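Long-range contact in polyhomeotic-proximal chromatin protein (Drosophila melanogaster, PDB 1KW4), which helps maintain the transcriptionally repressed state of homeotic genes as a Polycomb group component of PRC1, its SAM domain forming a helical polymer: residues 14-19 and 44-50. The protein carries 1 engineered substitution. Numbering follows the deposited sequence.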
# COMPACT_ATOMS: atom_id res chain seq x y z
N ILE A 14 -10.88 1.28 -5.11
CA ILE A 14 -9.90 0.69 -4.20
C ILE A 14 -10.55 -0.31 -3.25
O ILE A 14 -9.99 -1.37 -2.96
CB ILE A 14 -9.16 1.78 -3.37
CG1 ILE A 14 -8.36 2.69 -4.30
CG2 ILE A 14 -8.22 1.13 -2.36
CD1 ILE A 14 -7.69 3.85 -3.59
N SER A 15 -11.76 -0.00 -2.78
CA SER A 15 -12.45 -0.90 -1.86
C SER A 15 -12.67 -2.30 -2.45
O SER A 15 -12.90 -3.25 -1.70
CB SER A 15 -13.80 -0.29 -1.44
OG SER A 15 -14.58 0.05 -2.57
N SER A 16 -12.58 -2.43 -3.77
CA SER A 16 -12.77 -3.72 -4.44
C SER A 16 -11.46 -4.48 -4.70
O SER A 16 -11.49 -5.64 -5.13
CB SER A 16 -13.49 -3.53 -5.78
OG SER A 16 -12.61 -2.96 -6.75
N TRP A 17 -10.32 -3.85 -4.43
CA TRP A 17 -9.03 -4.49 -4.68
C TRP A 17 -8.73 -5.69 -3.78
O TRP A 17 -8.96 -5.66 -2.57
CB TRP A 17 -7.88 -3.48 -4.52
CG TRP A 17 -7.86 -2.35 -5.52
CD1 TRP A 17 -8.80 -2.04 -6.46
CD2 TRP A 17 -6.85 -1.33 -5.62
NE1 TRP A 17 -8.45 -0.89 -7.13
CE2 TRP A 17 -7.25 -0.44 -6.63
CE3 TRP A 17 -5.64 -1.10 -4.94
CZ2 TRP A 17 -6.49 0.69 -6.99
CZ3 TRP A 17 -4.89 0.02 -5.29
CH2 TRP A 17 -5.31 0.90 -6.31
N SER A 18 -8.19 -6.75 -4.37
CA SER A 18 -7.82 -7.94 -3.62
C SER A 18 -6.40 -7.75 -3.07
O SER A 18 -5.76 -6.74 -3.34
CB SER A 18 -7.83 -9.17 -4.54
OG SER A 18 -6.84 -9.03 -5.56
N VAL A 19 -5.92 -8.73 -2.30
CA VAL A 19 -4.56 -8.65 -1.77
C VAL A 19 -3.59 -8.64 -2.96
O VAL A 19 -2.62 -7.89 -2.98
CB VAL A 19 -4.24 -9.85 -0.84
CG1 VAL A 19 -2.74 -9.90 -0.53
CG2 VAL A 19 -5.03 -9.71 0.47
N ILE A 44 -2.90 -7.36 3.07
CA ILE A 44 -3.47 -6.03 2.88
C ILE A 44 -4.26 -5.98 1.58
O ILE A 44 -3.68 -6.02 0.49
CB ILE A 44 -2.34 -4.95 2.80
CG1 ILE A 44 -1.43 -5.01 4.03
CG2 ILE A 44 -2.96 -3.56 2.63
CD1 ILE A 44 -2.07 -4.60 5.34
N ASP A 45 -5.59 -5.91 1.67
CA ASP A 45 -6.43 -5.79 0.48
C ASP A 45 -6.84 -4.32 0.39
O ASP A 45 -6.36 -3.50 1.18
CB ASP A 45 -7.66 -6.70 0.54
CG ASP A 45 -8.57 -6.42 1.73
OD1 ASP A 45 -8.31 -5.47 2.49
OD2 ASP A 45 -9.56 -7.17 1.88
N GLY A 46 -7.69 -3.97 -0.57
CA GLY A 46 -8.10 -2.58 -0.74
C GLY A 46 -8.72 -1.91 0.48
O GLY A 46 -8.41 -0.76 0.79
N GLN A 47 -9.62 -2.62 1.16
CA GLN A 47 -10.26 -2.05 2.35
C GLN A 47 -9.23 -1.71 3.42
O GLN A 47 -9.33 -0.68 4.08
CB GLN A 47 -11.30 -3.03 2.90
CG GLN A 47 -12.56 -3.13 2.05
CD GLN A 47 -13.50 -1.96 2.28
OE1 GLN A 47 -13.10 -0.80 2.22
NE2 GLN A 47 -14.77 -2.27 2.55
N ALA A 48 -8.22 -2.57 3.58
CA ALA A 48 -7.17 -2.33 4.56
C ALA A 48 -6.27 -1.18 4.11
O ALA A 48 -5.84 -0.36 4.93
CB ALA A 48 -6.34 -3.59 4.76
N LEU A 49 -5.98 -1.13 2.82
CA LEU A 49 -5.12 -0.08 2.26
C LEU A 49 -5.69 1.32 2.54
O LEU A 49 -4.94 2.26 2.82
CB LEU A 49 -4.97 -0.28 0.75
CG LEU A 49 -4.04 0.69 0.00
CD1 LEU A 49 -2.62 0.55 0.53
CD2 LEU A 49 -4.09 0.40 -1.49
N LEU A 50 -7.00 1.44 2.46
CA LEU A 50 -7.66 2.72 2.71
C LEU A 50 -7.47 3.19 4.15
O LEU A 50 -7.54 4.39 4.43
CB LEU A 50 -9.15 2.62 2.37
CG LEU A 50 -9.47 2.50 0.88
CD1 LEU A 50 -10.93 2.12 0.68
CD2 LEU A 50 -9.16 3.82 0.19
O HOH W 1 -10.89 -4.88 -0.65
O HOH W 2 -1.10 -6.81 -0.72
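In this SAM domain, a five-helix bundle, the turn leading into helix 19-27 lies across the N-terminus of helix 46-51, with Trp17 nearest Gly46. The amide of Gly46, in the first turn of its helix, donates to Trp17 O (N to O 2.9 Å); the bond is nearly straight at hydrogen, but the donor stands 46° out of the carbonyl plane. Gly46 CA also sends a C-H toward Ile14 O, 3.2 Å away, an oxygen that already accepts from Trp17 N at the close of the 3-10 turn. With no side chain on Gly46, the two backbones come this near. One water extends the link: it donates to Ser15 O and Trp17 O and accepts from Gln47 N, so a second amide of the helix start is tied to the turn. Each segment runs into the start of a helix, with Ser18 and Asp45 in the N-cap positions, and Asp45 OD1, swung back over its own helix by a chi1 of 60°, takes Ala48 N at 3.1 Å.

On the buried side, Ile14 CG2, anti to the backbone N, reaches Leu50 CG at 3.7 Å, and Leu49 CD2 comes obliquely to the six-membered part of the indole, 3.9 Å from Trp17 CZ3. Trp17 NE1 bonds to Pro12 O, and Phe25 meets the indole as well. Helix 65-78 meets Leu49 and Leu50 through Val75. At the other end, Val19 CA sends its C-H to Ile44 O at 3.6 Å, with CG2 alongside, and a second water bridges that oxygen to Val19 O.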